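Long-range contacts in exopolysaccharide biosynthesis protein (Pantoea stewartii subsp. stewartii DC283, PDB 6TGF), which modifies the glycan biofilm of its own bacterium, probably by cleaving polysaccharide, on a tailspike-like parallel beta-helix fold: residues B[70-75]-B[102-107]; B[713-718]-B[731-736]. One frame throughout, in Å; residues are numbered along the deposited sequence.

Interaction 1 of 2, residues B[70-75]-B[102-107]; sequences KLWIGR and TQPITL
K70, paired in register with T106, lies alongside P104, just ahead of the second strand: its aliphatic chain, bent at chi2 (-134°), brings CD to 3.6 Å from P104 CG. L71 then forms the antiparallel hydrogen-bonded pair with I105. L71 N to I105 O and I105 N to L71 O are each 2.7 Å. On the L71 face of the sheet, L71 CB packs against I105 CB (4.0 Å) and L107 CD1. This pairing adds the short edge strand 105-107 to an antiparallel four-stranded sheet in the N-terminal part of the chain, which belongs to the head-binding family of phage tailspikes, and strand 129-134 flanks L71 on its other side. W72 carries P104 over one face of its indole: P104 CB is 3.7 Å from the centroid of the W72 five-membered ring and 25° off its normal, a CH-pi contact. The peptide bond before P104 is cis, and beyond this turn the side-chain amide of Q103 replaces backbone pairing. It grips both polar backbone atoms of I73: I73 N donates to Q103 OE1 at 2.7 Å and 173°, while Q103 NE2 returns a bond to I73 O at 3.1 Å. I73 O lies nearly in the Q103 amide plane, and the two bonds together fix the amide's rotation.

Interaction 2 of 2, residues B[713-718]-B[731-736]; sequences KPEGFV and YFAIKA
Backbone hydrogen bonds between E715, G716 and Y731 join the two segments, though mostly weakly. Y731 O receives E715 N at 2.7 Å, with a strongly bent N-H angle of 123°, and G716 N at 3.4 Å, also weak but straighter. In return Y731 N donates to G716 O at 3.3 Å. Two consecutive residues thus face a single one on the other strand, which defines a classic beta bulge; it sits at the open end of the hairpin formed by strands 716-722 and 725-731, close to the C-terminus of the chain.

Two CH-pi contacts back up these bonds, one at the bulge itself and one just before it. With CG between its backbone N and carbonyl carbon (chi1 66°), the Y731 side chain swings its ring over the G716 backbone, and G716 CA lies 3.9 Å from the Y731 ring centroid. Having no side chain, G716 lets the phenol lie directly against the main chain. P714 CA sits almost centrally over the F732 ring, 3.9 Å from its centroid and 12° off the normal, while P714 CD packs against F732 CE2. F732 also meets F717 of a second subunit edge-to-face, so the ring takes part in the trimer interface.

One water donates a hydrogen bond to F717 O at 2.7 Å and also bonds Y731 OH; it lies at the edge of the Y731 ring, in its plane. The extended E715 side chain, with CG anti to N, reaches along the other segment until OE1 is 3.3 Å from A733 CB.

Overall arrangement
Interactions 1 and 2 occupy opposite ends of the elongated chain, with centres about 147 Å apart, and share no structural element. Both are partly buried and both pair antiparallel segments, burying 475 and 420 Å² respectively. In interaction 1 two short, nearly straight backbone bonds are followed by a side-chain amide; in interaction 2 the backbone bonds are longer or bent, and aromatic faces resting on the main chain contribute much of the contact. Their surroundings differ too: 70-75 and 102-107 are touched by no other subunit, whereas 713-718 and 731-736 meet both neighbouring subunits, and F717 and V718 continue the sheet antiparallel into the third subunit.

Interaction 1 of 2, residues B[70-75]-B[102-107]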
loop_
_atom_site.group_PDB
_atom_site.type_symbol
_atom_site.label_atom_id
_atom_site.label_comp_id
_atom_site.label_asym_id
_atom_site.label_seq_id
_atom_site.Cartn_x
_atom_site.Cartn_y
_atom_site.Cartn_z
ATOM N N LYS B 70 -22.910 64.203 -16.648
ATOM C CA LYS B 70 -22.860 65.092 -15.456
ATOM C C LYS B 70 -22.707 64.245 -14.188
ATOM O O LYS B 70 -23.484 63.286 -14.025
ATOM C CB LYS B 70 -24.131 65.942 -15.378
ATOM C CG LYS B 70 -24.526 66.657 -16.665
ATOM C CD LYS B 70 -24.905 68.106 -16.459
ATOM C CE LYS B 70 -25.856 68.635 -17.511
ATOM N NZ LYS B 70 -26.164 70.067 -17.284
ATOM N N LEU B 71 -21.750 64.608 -13.324
ATOM C CA LEU B 71 -21.451 63.921 -12.038
ATOM C C LEU B 71 -21.918 64.801 -10.871
ATOM O O LEU B 71 -21.607 66.010 -10.876
ATOM C CB LEU B 71 -19.946 63.640 -11.964
ATOM C CG LEU B 71 -19.442 62.991 -10.674
ATOM C CD1 LEU B 71 -20.040 61.604 -10.484
ATOM C CD2 LEU B 71 -17.923 62.918 -10.665
ATOM N N TRP B 72 -22.641 64.204 -9.918
ATOM C CA TRP B 72 -23.123 64.844 -8.663
ATOM C C TRP B 72 -22.486 64.141 -7.460
ATOM O O TRP B 72 -22.487 62.897 -7.441
ATOM C CB TRP B 72 -24.653 64.784 -8.573
ATOM C CG TRP B 72 -25.390 65.764 -9.433
ATOM C CD1 TRP B 72 -25.744 67.041 -9.107
ATOM C CD2 TRP B 72 -25.909 65.530 -10.753
ATOM N NE1 TRP B 72 -26.437 67.621 -10.135
ATOM C CE2 TRP B 72 -26.556 66.718 -11.159
ATOM C CE3 TRP B 72 -25.886 64.441 -11.631
ATOM C CZ2 TRP B 72 -27.164 66.845 -12.406
ATOM C CZ3 TRP B 72 -26.493 64.566 -12.862
ATOM C CH2 TRP B 72 -27.122 65.752 -13.242
ATOM N N ILE B 73 -21.971 64.915 -6.501
ATOM C CA ILE B 73 -21.504 64.434 -5.166
ATOM C C ILE B 73 -22.389 65.104 -4.109
ATOM O O ILE B 73 -22.243 66.324 -3.909
ATOM C CB ILE B 73 -20.009 64.744 -4.940
ATOM C CG1 ILE B 73 -19.154 64.460 -6.180
ATOM C CG2 ILE B 73 -19.487 64.011 -3.713
ATOM C CD1 ILE B 73 -19.106 63.006 -6.588
ATOM N N GLY B 74 -23.284 64.336 -3.481
ATOM C CA GLY B 74 -24.297 64.848 -2.536
ATOM C C GLY B 74 -24.141 64.259 -1.146
ATOM O O GLY B 74 -23.288 63.368 -0.970
ATOM N N ARG B 75 -24.946 64.743 -0.194
ATOM C CA ARG B 75 -24.955 64.279 1.218
ATOM C C ARG B 75 -25.360 62.803 1.262
ATOM O O ARG B 75 -26.275 62.420 0.507
ATOM C CB ARG B 75 -25.932 65.104 2.060
ATOM C CG ARG B 75 -25.807 64.863 3.559
ATOM C CD ARG B 75 -26.975 65.396 4.364
ATOM N NE ARG B 75 -27.792 66.335 3.610
ATOM C CZ ARG B 75 -29.003 66.083 3.119
ATOM N NH1 ARG B 75 -29.581 64.908 3.303
ATOM N NH2 ARG B 75 -29.637 67.023 2.445
ATOM N N THR B 102 -18.050 73.942 -9.199
ATOM C CA THR B 102 -19.534 74.041 -9.257
ATOM C C THR B 102 -20.105 72.731 -9.809
ATOM O O THR B 102 -19.590 72.252 -10.839
ATOM C CB THR B 102 -19.983 75.232 -10.113
ATOM O OG1 THR B 102 -19.103 75.329 -11.232
ATOM C CG2 THR B 102 -19.990 76.541 -9.355
ATOM N N GLN B 103 -21.129 72.184 -9.149
ATOM C CA GLN B 103 -21.840 70.951 -9.574
ATOM C C GLN B 103 -23.059 71.346 -10.406
ATOM O O GLN B 103 -23.598 72.437 -10.234
ATOM C CB GLN B 103 -22.226 70.124 -8.350
ATOM C CG GLN B 103 -21.033 69.735 -7.489
ATOM C CD GLN B 103 -21.371 68.633 -6.515
ATOM O OE1 GLN B 103 -21.907 67.592 -6.889
ATOM N NE2 GLN B 103 -21.057 68.855 -5.250
ATOM N N PRO B 104 -23.536 70.487 -11.338
ATOM C CA PRO B 104 -22.935 69.176 -11.588
ATOM C C PRO B 104 -21.585 69.259 -12.313
ATOM O O PRO B 104 -21.375 70.207 -13.047
ATOM C CB PRO B 104 -23.961 68.480 -12.489
ATOM C CG PRO B 104 -24.645 69.615 -13.217
ATOM C CD PRO B 104 -24.689 70.749 -12.213
ATOM N N ILE B 105 -20.719 68.268 -12.088
ATOM C CA ILE B 105 -19.366 68.167 -12.714
ATOM C C ILE B 105 -19.532 67.554 -14.109
ATOM O O ILE B 105 -20.006 66.406 -14.195
ATOM C CB ILE B 105 -18.396 67.354 -11.834
ATOM C CG1 ILE B 105 -18.344 67.903 -10.405
ATOM C CG2 ILE B 105 -17.013 67.289 -12.472
ATOM C CD1 ILE B 105 -17.457 67.120 -9.467
ATOM N N THR B 106 -19.157 68.302 -15.150
ATOM C CA THR B 106 -19.226 67.882 -16.574
ATOM C C THR B 106 -18.127 66.851 -16.847
ATOM O O THR B 106 -16.953 67.160 -16.569
ATOM C CB THR B 106 -19.100 69.093 -17.508
ATOM O OG1 THR B 106 -20.134 70.017 -17.170
ATOM C CG2 THR B 106 -19.204 68.730 -18.972
ATOM N N LEU B 107 -18.500 65.677 -17.368
ATOM C CA LEU B 107 -17.563 64.589 -17.759
ATOM C C LEU B 107 -17.579 64.425 -19.282
ATOM O O LEU B 107 -18.677 64.293 -19.853
ATOM C CB LEU B 107 -17.971 63.285 -17.067
ATOM C CG LEU B 107 -18.024 63.313 -15.538
ATOM C CD1 LEU B 107 -18.216 61.907 -14.991
ATOM C CD2 LEU B 107 -16.773 63.940 -14.940
#

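Interaction 2 of 2, residues B[713-718]-B[731-736]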
loop_
_atom_site.group_PDB
_atom_site.type_symbol
_atom_site.label_atom_id
_atom_site.label_comp_id
_atom_site.label_asym_id
_atom_site.label_seq_id
_atom_site.Cartn_x
_atom_site.Cartn_y
_atom_site.Cartn_z
ATOM N N LYS B 713 34.454 -67.379 41.737
ATOM C CA LYS B 713 33.022 -67.477 41.338
ATOM C C LYS B 713 32.522 -66.136 40.808
ATOM O O LYS B 713 32.985 -65.082 41.239
ATOM C CB LYS B 713 32.135 -67.872 42.524
ATOM C CG LYS B 713 32.241 -69.323 42.972
ATOM C CD LYS B 713 33.119 -69.517 44.189
ATOM C CE LYS B 713 33.515 -70.960 44.413
ATOM N NZ LYS B 713 34.513 -71.419 43.417
ATOM N N PRO B 714 31.562 -66.143 39.854
ATOM C CA PRO B 714 30.702 -64.983 39.623
ATOM C C PRO B 714 29.996 -64.571 40.925
ATOM O O PRO B 714 29.402 -65.430 41.553
ATOM C CB PRO B 714 29.690 -65.474 38.574
ATOM C CG PRO B 714 30.397 -66.615 37.868
ATOM C CD PRO B 714 31.290 -67.244 38.917
ATOM N N GLU B 715 30.095 -63.292 41.302
ATOM C CA GLU B 715 29.467 -62.723 42.528
ATOM C C GLU B 715 27.944 -62.868 42.424
ATOM O O GLU B 715 27.323 -63.298 43.416
ATOM C CB GLU B 715 29.860 -61.256 42.714
ATOM C CG GLU B 715 29.114 -60.567 43.845
ATOM C CD GLU B 715 29.681 -59.227 44.276
ATOM O OE1 GLU B 715 30.232 -58.514 43.415
ATOM O OE2 GLU B 715 29.570 -58.900 45.473
ATOM N N GLY B 716 27.377 -62.510 41.268
ATOM C CA GLY B 716 25.931 -62.603 40.989
ATOM C C GLY B 716 25.637 -62.596 39.498
ATOM O O GLY B 716 26.583 -62.762 38.705
ATOM N N PHE B 717 24.363 -62.413 39.138
ATOM C CA PHE B 717 23.855 -62.395 37.741
ATOM C C PHE B 717 22.804 -61.291 37.583
ATOM O O PHE B 717 22.278 -60.802 38.606
ATOM C CB PHE B 717 23.240 -63.747 37.370
ATOM C CG PHE B 717 24.166 -64.924 37.527
ATOM C CD1 PHE B 717 24.342 -65.531 38.762
ATOM C CD2 PHE B 717 24.862 -65.427 36.440
ATOM C CE1 PHE B 717 25.197 -66.613 38.906
ATOM C CE2 PHE B 717 25.714 -66.508 36.588
ATOM C CZ PHE B 717 25.881 -67.100 37.817
ATOM N N VAL B 718 22.515 -60.918 36.333
ATOM C CA VAL B 718 21.378 -60.030 35.946
ATOM C C VAL B 718 20.684 -60.644 34.724
ATOM O O VAL B 718 21.392 -61.170 33.844
ATOM C CB VAL B 718 21.837 -58.582 35.678
ATOM C CG1 VAL B 718 22.237 -57.876 36.964
ATOM C CG2 VAL B 718 22.962 -58.506 34.655
ATOM N N TYR B 731 28.756 -61.759 36.500
ATOM C CA TYR B 731 29.690 -60.678 36.901
ATOM C C TYR B 731 30.460 -61.100 38.158
ATOM O O TYR B 731 29.875 -61.760 39.037
ATOM C CB TYR B 731 28.929 -59.361 37.071
ATOM C CG TYR B 731 27.925 -59.316 38.197
ATOM C CD1 TYR B 731 28.318 -59.073 39.505
ATOM C CD2 TYR B 731 26.570 -59.476 37.951
ATOM C CE1 TYR B 731 27.398 -59.016 40.540
ATOM C CE2 TYR B 731 25.636 -59.418 38.975
ATOM C CZ TYR B 731 26.052 -59.190 40.274
ATOM O OH TYR B 731 25.140 -59.135 41.288
ATOM N N PHE B 732 31.742 -60.728 38.221
ATOM C CA PHE B 732 32.696 -61.082 39.305
ATOM C C PHE B 732 32.913 -59.861 40.207
ATOM O O PHE B 732 32.741 -58.721 39.734
ATOM C CB PHE B 732 34.007 -61.598 38.702
ATOM C CG PHE B 732 33.891 -62.932 38.005
ATOM C CD1 PHE B 732 33.322 -63.032 36.744
ATOM C CD2 PHE B 732 34.350 -64.092 38.612
ATOM C CE1 PHE B 732 33.216 -64.260 36.108
ATOM C CE2 PHE B 732 34.244 -65.319 37.974
ATOM C CZ PHE B 732 33.678 -65.401 36.723
ATOM N N ALA B 733 33.269 -60.104 41.472
ATOM C CA ALA B 733 33.549 -59.069 42.497
ATOM C C ALA B 733 34.975 -58.537 42.314
ATOM O O ALA B 733 35.805 -59.255 41.720
ATOM C CB ALA B 733 33.350 -59.637 43.880
ATOM N N ILE B 734 35.238 -57.326 42.818
ATOM C CA ILE B 734 36.564 -56.639 42.753
ATOM C C ILE B 734 37.167 -56.618 44.164
ATOM O O ILE B 734 36.477 -56.150 45.090
ATOM C CB ILE B 734 36.423 -55.221 42.159
ATOM C CG1 ILE B 734 35.672 -55.244 40.823
ATOM C CG2 ILE B 734 37.784 -54.548 42.033
ATOM C CD1 ILE B 734 35.372 -53.876 40.249
ATOM N N LYS B 735 38.405 -57.105 44.306
ATOM C CA LYS B 735 39.157 -57.154 45.591
ATOM C C LYS B 735 39.348 -55.724 46.111
ATOM O O LYS B 735 39.648 -54.835 45.288
ATOM C CB LYS B 735 40.520 -57.832 45.412
ATOM C CG LYS B 735 40.487 -59.283 44.946
ATOM C CD LYS B 735 41.864 -59.914 44.876
ATOM C CE LYS B 735 41.910 -61.178 44.045
ATOM N NZ LYS B 735 41.321 -62.333 44.762
ATOM N N ALA B 736 39.180 -55.518 47.421
ATOM C CA ALA B 736 39.329 -54.210 48.104
ATOM C C ALA B 736 40.804 -53.795 48.095
ATOM O O ALA B 736 41.187 -52.825 47.441
ATOM C CB ALA B 736 38.788 -54.292 49.510
ATOM O OXT ALA B 736 41.645 -54.420 48.738
HETATM O O HOH W 1 22.500 -59.080 40.639
#